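Local coordinates for protein putative ring-cleaving dioxygenase MhqO (Bacillus subtilis subsp. subtilis, PDB 3OAJ) that is a putative iron(II)-dependent ring-cleaving dioxygenase that may contribute to the breakdown and detoxification of aromatic compounds, at residues Leu30-Val35 with Glu136-Thr141; Glu183-Arg188 with Lys202-Gly207; His218-Ala223 with Leu264-Thr269. All blocks are in the same frame, centred on the assembly; numbering follows the deposited sequence.

How the interactions relate
Interaction 3 is core: two parallel strands in the middle of one eight-stranded sheet, joined by backbone bonds, with aromatic and aliphatic packing on one face and two metal ligands on the other. Interaction 1 reaches the outermost strand of that same sheet, its nearest atoms about 10 Å from interaction 3; it is also buried, but one partner is an irregular loop, and the contact uses a parallel stack of guanidinium on indole and two bridging waters. Interaction 2 is a surface contact in the second eight-stranded sheet, where a turn and a strand end are fastened by a salt bridge and a hydroxyl. Its centre lies about 31 Å from that of interaction 1.

Interaction 1: Leu30-Val35 with Glu136-Thr141; sequences LGLRLV and EANTWT
The indole of Trp140 has one face covered by the side chain of Arg33, while Gly31 O and a water sit at its edge, in the ring plane. Over the five-membered ring lies Arg33 CB, 3.5 Å from the centroid and almost on the ring normal, a CH-pi contact. Further along, the guanidinium lies flat on the indole, its centre 4.5 Å from that of the ring and the planes 8° apart, a parallel stack of guanidinium on indole. The extended arginine chain, with CG anti to the backbone N (chi1 175°), is what carries it from one ring of the indole to the other. Its charged end is held from outside: NH1 donates to Glu54 O and NH2 to Gln280 O, and these bonds fix the rotation of the guanidinium and so keep it flat on the indole. At the indole edge, Gly31 O approaches Trp140 CD1 to 3.3 Å. Two waters bridge the segments: one donates to Gly31 O and Trp140 O, the other accepts from Trp140 NE1 (3.0 Å) and donates to Leu32 O. Gly31 suits its place because it leaves the preceding helix with positive phi. Asn138 OD1 accepts from Trp140 N (3.0 Å), while its ND2 donates to Ile151 O. This Asx turn shapes the loop between strands 126-131 and 153-160; the stack and the waters dock it on edge strand 33-39 of the metal-bearing sheet of the glyoxalase-like VOC fold.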
loop_
_atom_site.group_PDB
_atom_site.type_symbol
_atom_site.label_atom_id
_atom_site.label_comp_id
_atom_site.label_asym_id
_atom_site.label_seq_id
_atom_site.Cartn_x
_atom_site.Cartn_y
_atom_site.Cartn_z
ATOM N N LEU A 30 -10.806 9.420 2.888
ATOM C CA LEU A 30 -10.193 9.183 1.583
ATOM C C LEU A 30 -11.129 8.501 0.590
ATOM O O LEU A 30 -10.820 8.447 -0.603
ATOM C CB LEU A 30 -8.860 8.425 1.699
ATOM C CG LEU A 30 -7.760 9.153 2.486
ATOM C CD1 LEU A 30 -6.466 8.396 2.354
ATOM C CD2 LEU A 30 -7.577 10.579 1.998
ATOM N N GLY A 31 -12.254 7.978 1.079
ATOM C CA GLY A 31 -13.266 7.408 0.203
ATOM C C GLY A 31 -12.936 6.052 -0.391
ATOM O O GLY A 31 -13.630 5.621 -1.312
ATOM N N LEU A 32 -11.900 5.386 0.113
ATOM C CA LEU A 32 -11.525 4.063 -0.405
ATOM C C LEU A 32 -12.518 3.017 0.060
ATOM O O LEU A 32 -13.167 3.169 1.108
ATOM C CB LEU A 32 -10.103 3.672 0.016
ATOM C CG LEU A 32 -8.958 4.626 -0.348
ATOM C CD1 LEU A 32 -7.628 4.020 0.057
ATOM C CD2 LEU A 32 -8.979 4.986 -1.828
ATOM N N ARG A 33 -12.656 1.964 -0.739
ATOM C CA ARG A 33 -13.552 0.873 -0.417
ATOM C C ARG A 33 -12.819 -0.128 0.445
ATOM O O ARG A 33 -11.689 -0.491 0.133
ATOM C CB ARG A 33 -14.024 0.201 -1.701
ATOM C CG ARG A 33 -14.871 -1.028 -1.434
ATOM C CD ARG A 33 -15.421 -1.673 -2.682
ATOM N NE ARG A 33 -16.333 -2.753 -2.305
ATOM C CZ ARG A 33 -16.999 -3.517 -3.168
ATOM N NH1 ARG A 33 -16.854 -3.337 -4.479
ATOM N NH2 ARG A 33 -17.821 -4.465 -2.709
ATOM N N LEU A 34 -13.468 -0.571 1.519
ATOM C CA LEU A 34 -12.991 -1.710 2.276
ATOM C C LEU A 34 -13.362 -2.940 1.468
ATOM O O LEU A 34 -14.529 -3.327 1.432
ATOM C CB LEU A 34 -13.628 -1.761 3.675
ATOM C CG LEU A 34 -13.204 -2.960 4.542
ATOM C CD1 LEU A 34 -11.712 -2.954 4.804
ATOM C CD2 LEU A 34 -13.976 -3.014 5.855
ATOM N N VAL A 35 -12.370 -3.510 0.780
ATOM C CA VAL A 35 -12.614 -4.631 -0.126
ATOM C C VAL A 35 -12.474 -5.988 0.544
ATOM O O VAL A 35 -12.940 -6.985 0.011
ATOM C CB VAL A 35 -11.748 -4.570 -1.423
ATOM C CG1 VAL A 35 -12.111 -3.340 -2.237
ATOM C CG2 VAL A 35 -10.255 -4.611 -1.108
ATOM N N GLU A 136 -6.875 4.499 -14.391
ATOM C CA GLU A 136 -8.331 4.464 -14.519
ATOM C C GLU A 136 -8.988 5.125 -13.325
ATOM O O GLU A 136 -8.536 4.935 -12.189
ATOM C CB GLU A 136 -8.846 3.030 -14.581
ATOM C CG GLU A 136 -8.303 2.184 -15.689
ATOM C CD GLU A 136 -9.059 0.874 -15.814
ATOM O OE1 GLU A 136 -10.069 0.683 -15.076
ATOM O OE2 GLU A 136 -8.653 0.056 -16.671
ATOM N N ALA A 137 -10.048 5.884 -13.596
ATOM C CA ALA A 137 -10.923 6.446 -12.562
ATOM C C ALA A 137 -11.394 5.380 -11.572
ATOM O O ALA A 137 -11.651 4.221 -11.937
ATOM C CB ALA A 137 -12.133 7.125 -13.204
ATOM N N ASN A 138 -11.498 5.802 -10.319
ATOM C CA ASN A 138 -12.105 5.012 -9.250
ATOM C C ASN A 138 -13.586 5.393 -9.161
ATOM O O ASN A 138 -13.923 6.521 -8.829
ATOM C CB ASN A 138 -11.352 5.271 -7.926
ATOM C CG ASN A 138 -12.021 4.633 -6.712
ATOM O OD1 ASN A 138 -12.924 3.791 -6.838
ATOM N ND2 ASN A 138 -11.535 4.999 -5.521
ATOM N N THR A 139 -14.460 4.437 -9.446
ATOM C CA THR A 139 -15.898 4.689 -9.487
ATOM C C THR A 139 -16.615 4.408 -8.167
ATOM O O THR A 139 -17.848 4.454 -8.109
ATOM C CB THR A 139 -16.560 3.905 -10.625
ATOM O OG1 THR A 139 -16.328 2.509 -10.438
ATOM C CG2 THR A 139 -15.972 4.335 -11.976
ATOM N N TRP A 140 -15.849 4.133 -7.106
ATOM C CA TRP A 140 -16.446 3.985 -5.778
ATOM C C TRP A 140 -16.866 5.347 -5.246
ATOM O O TRP A 140 -16.028 6.192 -4.896
ATOM C CB TRP A 140 -15.478 3.317 -4.812
ATOM C CG TRP A 140 -16.126 2.862 -3.521
ATOM C CD1 TRP A 140 -15.886 3.358 -2.260
ATOM C CD2 TRP A 140 -17.059 1.788 -3.361
ATOM N NE1 TRP A 140 -16.630 2.662 -1.335
ATOM C CE2 TRP A 140 -17.360 1.697 -1.981
ATOM C CE3 TRP A 140 -17.664 0.880 -4.249
ATOM C CZ2 TRP A 140 -18.254 0.746 -1.468
ATOM C CZ3 TRP A 140 -18.571 -0.061 -3.732
ATOM C CH2 TRP A 140 -18.842 -0.120 -2.354
ATOM N N THR A 141 -18.175 5.553 -5.192
ATOM C CA THR A 141 -18.740 6.785 -4.642
ATOM C C THR A 141 -19.023 6.589 -3.155
ATOM O O THR A 141 -19.695 5.633 -2.763
ATOM C CB THR A 141 -20.011 7.224 -5.411
ATOM O OG1 THR A 141 -19.664 7.511 -6.772
ATOM C CG2 THR A 141 -20.617 8.471 -4.785
HETATM O O HOH W 1 -13.607 6.604 -3.745
HETATM O O HOH W 2 -15.841 3.438 1.462
#

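Interaction 2: Glu183-Arg188 with Lys202-Gly207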
loop_
_atom_site.group_PDB
_atom_site.type_symbol
_atom_site.label_atom_id
_atom_site.label_comp_id
_atom_site.label_asym_id
_atom_site.label_seq_id
_atom_site.Cartn_x
_atom_site.Cartn_y
_atom_site.Cartn_z
ATOM N N GLU A 183 16.521 14.770 -8.772
ATOM C CA GLU A 183 16.196 16.152 -8.410
ATOM C C GLU A 183 16.223 16.243 -6.890
ATOM O O GLU A 183 15.731 15.344 -6.213
ATOM C CB GLU A 183 14.815 16.554 -8.942
ATOM C CG GLU A 183 14.562 18.063 -8.898
ATOM C CD GLU A 183 13.136 18.435 -9.279
ATOM O OE1 GLU A 183 12.807 18.470 -10.484
ATOM O OE2 GLU A 183 12.349 18.732 -8.369
ATOM N N GLY A 184 16.802 17.312 -6.350
ATOM C CA GLY A 184 16.895 17.466 -4.903
ATOM C C GLY A 184 17.560 16.249 -4.294
ATOM O O GLY A 184 18.605 15.796 -4.780
ATOM N N ASP A 185 16.928 15.681 -3.271
ATOM C CA ASP A 185 17.476 14.506 -2.619
ATOM C C ASP A 185 16.886 13.181 -3.099
ATOM O O ASP A 185 16.870 12.204 -2.351
ATOM C CB ASP A 185 17.363 14.620 -1.090
ATOM C CG ASP A 185 18.312 13.668 -0.366
ATOM O OD1 ASP A 185 19.485 13.528 -0.787
ATOM O OD2 ASP A 185 17.876 13.040 0.617
ATOM N N PHE A 186 16.428 13.136 -4.350
ATOM C CA PHE A 186 15.720 11.959 -4.859
ATOM C C PHE A 186 16.240 11.449 -6.188
ATOM O O PHE A 186 16.677 12.231 -7.028
ATOM C CB PHE A 186 14.233 12.265 -5.040
ATOM C CG PHE A 186 13.531 12.637 -3.766
ATOM C CD1 PHE A 186 13.254 11.667 -2.796
ATOM C CD2 PHE A 186 13.153 13.952 -3.536
ATOM C CE1 PHE A 186 12.594 12.014 -1.602
ATOM C CE2 PHE A 186 12.501 14.311 -2.352
ATOM C CZ PHE A 186 12.222 13.341 -1.385
ATOM N N VAL A 187 16.182 10.134 -6.373
ATOM C CA VAL A 187 16.187 9.564 -7.713
ATOM C C VAL A 187 14.806 8.959 -7.954
ATOM O O VAL A 187 14.215 8.348 -7.049
ATOM C CB VAL A 187 17.354 8.558 -7.948
ATOM C CG1 VAL A 187 17.273 7.394 -6.972
ATOM C CG2 VAL A 187 17.380 8.072 -9.398
ATOM N N ARG A 188 14.287 9.170 -9.163
ATOM C CA ARG A 188 12.946 8.709 -9.533
ATOM C C ARG A 188 13.010 7.588 -10.558
ATOM O O ARG A 188 13.774 7.661 -11.536
ATOM C CB ARG A 188 12.118 9.867 -10.094
ATOM C CG ARG A 188 10.742 9.456 -10.634
ATOM C CD ARG A 188 9.836 10.664 -10.815
ATOM N NE ARG A 188 9.302 11.091 -9.524
ATOM C CZ ARG A 188 8.256 11.893 -9.357
ATOM N NH1 ARG A 188 7.612 12.369 -10.417
ATOM N NH2 ARG A 188 7.849 12.198 -8.125
ATOM N N LYS A 202 14.987 8.193 -1.747
ATOM C CA LYS A 202 15.764 9.218 -1.079
ATOM C C LYS A 202 17.237 8.819 -1.101
ATOM O O LYS A 202 17.593 7.669 -0.832
ATOM C CB LYS A 202 15.258 9.432 0.353
ATOM C CG LYS A 202 15.826 10.687 1.013
ATOM C CD LYS A 202 15.045 11.051 2.266
ATOM C CE LYS A 202 15.716 12.188 3.046
ATOM N NZ LYS A 202 15.788 13.480 2.318
ATOM N N LEU A 203 18.091 9.771 -1.446
ATOM C CA LEU A 203 19.492 9.448 -1.697
ATOM C C LEU A 203 20.384 9.581 -0.477
ATOM O O LEU A 203 21.511 9.075 -0.476
ATOM C CB LEU A 203 20.025 10.246 -2.882
ATOM C CG LEU A 203 19.481 9.686 -4.205
ATOM C CD1 LEU A 203 19.737 10.647 -5.332
ATOM C CD2 LEU A 203 20.056 8.311 -4.526
ATOM N N THR A 204 19.890 10.262 0.550
ATOM C CA THR A 204 20.653 10.392 1.787
ATOM C C THR A 204 19.926 9.712 2.948
ATOM O O THR A 204 18.794 10.085 3.275
ATOM C CB THR A 204 21.002 11.865 2.127
ATOM O OG1 THR A 204 19.808 12.614 2.359
ATOM C CG2 THR A 204 21.806 12.513 1.005
ATOM N N PRO A 205 20.570 8.694 3.558
ATOM C CA PRO A 205 20.040 8.029 4.758
ATOM C C PRO A 205 19.731 9.016 5.890
ATOM O O PRO A 205 20.538 9.905 6.170
ATOM C CB PRO A 205 21.180 7.092 5.167
ATOM C CG PRO A 205 21.890 6.781 3.890
ATOM C CD PRO A 205 21.791 8.032 3.055
ATOM N N ILE A 206 18.565 8.852 6.519
ATOM C CA ILE A 206 18.130 9.707 7.637
ATOM C C ILE A 206 18.116 8.997 8.993
ATOM O O ILE A 206 17.489 9.474 9.942
ATOM C CB ILE A 206 16.722 10.325 7.399
ATOM C CG1 ILE A 206 15.656 9.232 7.183
ATOM C CG2 ILE A 206 16.771 11.341 6.258
ATOM C CD1 ILE A 206 14.263 9.627 7.631
ATOM N N GLY A 207 18.804 7.863 9.081
ATOM C CA GLY A 207 18.813 7.072 10.306
ATOM C C GLY A 207 17.744 5.997 10.282
ATOM O O GLY A 207 16.650 6.199 9.742
#
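Asp185 OD2 is the most heavily used atom of this contact and the centre of its tight part, taking Lys202 NZ at 2.7 Å in a salt bridge and Thr204 OG1 at 2.6 Å. The ammonium arrives on the anti side of the carboxylate and the hydroxyl on the syn side, which explains how one oxygen serves both; Thr204 N adds only a weak bond. A bend at the end of the lysine chain (chi4 64°) turns NZ back to the acid. Next to it along the backbone, Leu203 N donates to Asp185 O at 2.9 Å, and Phe186 pairs with Lys202 as an antiparallel non-hydrogen-bonded bridge. Asp185 belongs to the type II' turn, Glu183 to Phe186, of the beta hairpin formed by strands 178-183 and 186-190; Gly184 suits its positive phi. The apolar side is looser, a van der Waals contact: Leu203 CD1 rests on the backbone of Phe186 and Val187, and Leu203 CD2 meets Val187 CG1 at 3.8 Å, the two side chains crossing at about a right angle. The Phe186 ring packs against the Lys202 backbone and also makes a cation-pi contact with Arg111. Toward solvent, the Gly184 end of the turn is exposed and scarcely touches 202-207, whereas Thr204, though exposed, is tied by OG1.

Interaction 3: His218-Ala223 with Leu264-Thr269. With ZN (zinc ion), chain C.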
loop_
_atom_site.group_PDB
_atom_site.type_symbol
_atom_site.label_atom_id
_atom_site.label_comp_id
_atom_site.label_asym_id
_atom_site.label_seq_id
_atom_site.Cartn_x
_atom_site.Cartn_y
_atom_site.Cartn_z
ATOM N N HIS A 218 5.783 -3.331 4.769
ATOM C CA HIS A 218 6.416 -3.765 3.529
ATOM C C HIS A 218 5.702 -3.237 2.300
ATOM O O HIS A 218 4.566 -2.728 2.388
ATOM C CB HIS A 218 6.532 -5.294 3.479
ATOM C CG HIS A 218 5.216 -6.017 3.460
ATOM N ND1 HIS A 218 4.608 -6.469 4.615
ATOM C CD2 HIS A 218 4.422 -6.417 2.438
ATOM C CE1 HIS A 218 3.498 -7.115 4.303
ATOM N NE2 HIS A 218 3.351 -7.084 2.991
ATOM N N ILE A 219 6.384 -3.343 1.158
ATOM C CA ILE A 219 5.812 -2.963 -0.113
ATOM C C ILE A 219 5.818 -4.155 -1.065
ATOM O O ILE A 219 6.842 -4.820 -1.221
ATOM C CB ILE A 219 6.545 -1.709 -0.698
ATOM C CG1 ILE A 219 5.938 -1.294 -2.050
ATOM C CG2 ILE A 219 8.069 -1.917 -0.797
ATOM C CD1 ILE A 219 6.212 0.169 -2.434
ATOM N N ALA A 220 4.668 -4.407 -1.697
ATOM C CA ALA A 220 4.544 -5.525 -2.626
ATOM C C ALA A 220 4.484 -5.033 -4.068
ATOM O O ALA A 220 3.773 -4.067 -4.400
ATOM C CB ALA A 220 3.308 -6.345 -2.308
ATOM N N TRP A 221 5.259 -5.713 -4.902
ATOM C CA TRP A 221 5.302 -5.484 -6.339
ATOM C C TRP A 221 4.517 -6.564 -7.066
ATOM O O TRP A 221 4.426 -7.691 -6.604
ATOM C CB TRP A 221 6.767 -5.493 -6.790
ATOM C CG TRP A 221 7.588 -4.542 -5.967
ATOM C CD1 TRP A 221 8.335 -4.851 -4.872
ATOM C CD2 TRP A 221 7.709 -3.123 -6.146
ATOM N NE1 TRP A 221 8.904 -3.722 -4.355
ATOM C CE2 TRP A 221 8.550 -2.649 -5.127
ATOM C CE3 TRP A 221 7.194 -2.212 -7.081
ATOM C CZ2 TRP A 221 8.888 -1.305 -4.998
ATOM C CZ3 TRP A 221 7.532 -0.869 -6.950
ATOM C CH2 TRP A 221 8.395 -0.441 -5.933
ATOM N N ARG A 222 3.943 -6.199 -8.198
ATOM C CA ARG A 222 3.085 -7.097 -8.980
ATOM C C ARG A 222 3.828 -8.149 -9.782
ATOM O O ARG A 222 4.871 -7.886 -10.371
ATOM C CB ARG A 222 2.229 -6.281 -9.950
ATOM C CG ARG A 222 1.220 -5.395 -9.235
ATOM C CD ARG A 222 0.590 -4.374 -10.141
ATOM N NE ARG A 222 -0.186 -5.005 -11.191
ATOM C CZ ARG A 222 -0.748 -4.354 -12.194
ATOM N NH1 ARG A 222 -0.640 -3.034 -12.285
ATOM N NH2 ARG A 222 -1.433 -5.029 -13.097
ATOM N N ALA A 223 3.254 -9.348 -9.805
ATOM C CA ALA A 223 3.583 -10.359 -10.806
ATOM C C ALA A 223 2.287 -10.654 -11.540
ATOM O O ALA A 223 1.219 -10.611 -10.930
ATOM C CB ALA A 223 4.163 -11.631 -10.156
ATOM N N LEU A 264 11.612 -4.304 3.427
ATOM C CA LEU A 264 11.001 -5.584 3.107
ATOM C C LEU A 264 10.161 -5.454 1.840
ATOM O O LEU A 264 9.213 -4.662 1.796
ATOM C CB LEU A 264 10.171 -6.090 4.290
ATOM C CG LEU A 264 9.519 -7.468 4.076
ATOM C CD1 LEU A 264 10.575 -8.532 3.779
ATOM C CD2 LEU A 264 8.673 -7.870 5.292
ATOM N N PHE A 265 10.540 -6.222 0.813
ATOM C CA PHE A 265 9.811 -6.240 -0.449
ATOM C C PHE A 265 9.005 -7.533 -0.546
ATOM O O PHE A 265 9.329 -8.554 0.082
ATOM C CB PHE A 265 10.804 -6.225 -1.622
ATOM C CG PHE A 265 11.269 -4.833 -2.055
ATOM C CD1 PHE A 265 11.109 -3.709 -1.247
ATOM C CD2 PHE A 265 11.925 -4.682 -3.276
ATOM C CE1 PHE A 265 11.557 -2.467 -1.655
ATOM C CE2 PHE A 265 12.371 -3.420 -3.711
ATOM C CZ PHE A 265 12.192 -2.314 -2.891
ATOM N N GLU A 266 7.984 -7.500 -1.388
ATOM C CA GLU A 266 7.158 -8.675 -1.625
ATOM C C GLU A 266 6.860 -8.697 -3.117
ATOM O O GLU A 266 6.809 -7.645 -3.746
ATOM C CB GLU A 266 5.861 -8.551 -0.814
ATOM C CG GLU A 266 4.762 -9.594 -1.140
ATOM C CD GLU A 266 3.492 -9.367 -0.360
ATOM O OE1 GLU A 266 3.424 -8.413 0.442
ATOM O OE2 GLU A 266 2.539 -10.144 -0.568
ATOM N N ILE A 267 6.733 -9.891 -3.690
ATOM C CA ILE A 267 6.112 -10.031 -5.015
ATOM C C ILE A 267 4.787 -10.750 -4.787
ATOM O O ILE A 267 4.764 -11.843 -4.222
ATOM C CB ILE A 267 6.988 -10.826 -6.015
ATOM C CG1 ILE A 267 8.444 -10.310 -6.040
ATOM C CG2 ILE A 267 6.303 -10.890 -7.421
ATOM C CD1 ILE A 267 8.621 -8.904 -6.505
ATOM N N ALA A 268 3.699 -10.123 -5.232
ATOM C CA ALA A 268 2.347 -10.642 -5.089
ATOM C C ALA A 268 1.706 -10.784 -6.454
ATOM O O ALA A 268 1.833 -9.903 -7.313
ATOM C CB ALA A 268 1.514 -9.702 -4.237
ATOM N N THR A 269 0.992 -11.884 -6.645
ATOM C CA THR A 269 0.326 -12.118 -7.904
ATOM C C THR A 269 -0.909 -11.242 -8.070
ATOM O O THR A 269 -1.671 -11.036 -7.107
ATOM C CB THR A 269 -0.112 -13.586 -8.045
ATOM O OG1 THR A 269 -1.009 -13.942 -6.988
ATOM C CG2 THR A 269 1.081 -14.539 -8.063
HETATM ZN ZN ZN C . 1.974 -8.005 1.408
#
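Strands 218-223 and 264-269 run parallel and in register, their axes 4.3 Å apart at closest approach and inclined at 34°, joined by five backbone hydrogen bonds from Ile219 N to Leu264 O through Ala223 N to Ala268 O. They belong to the mixed sheet of a VOC fold, the glyoxalase and extradiol dioxygenase architecture whose sheet carries the metal. One face of the pair, bearing Ile219, Trp221, Ala223, Phe265, Ile267 and Thr269, is largely apolar. There Trp221 turns the edge of its pyrrole ring to the face of Phe265 in a T-shaped pair, with centroids 4.5 Å apart and planes at 61°; NE1 stands over the centre of the phenyl ring. Ile219 CG2 packs alongside Phe265 CD1 at 3.6 Å, and Ile267 CG2 meets Ala223 CB. Such broad, apolar side chains suit a buried face, and Ile267 also touches Trp232 of helix 226-238. The other face carries Ala220, Glu266, Ala268 and the partly exposed Arg222, which is salt-bridged to Asp270. Ala220 is small enough to let the extended carboxylate arm of Glu266 pass, CG anti to the backbone N, with Ala220 CB against its carboxylate. His218 instead sets CG between its own backbone N and carbonyl carbon (chi1 64°), swinging the imidazole to the same metal. The site binds zinc in this crystal, with His11 as third protein ligand; iron(II) is the predicted cofactor. His218 NE2 lies 2.3 Å from the zinc ion, and Glu266 reaches it through OE1 at 1.8 Å, while OE2 stays 3.0 Å away.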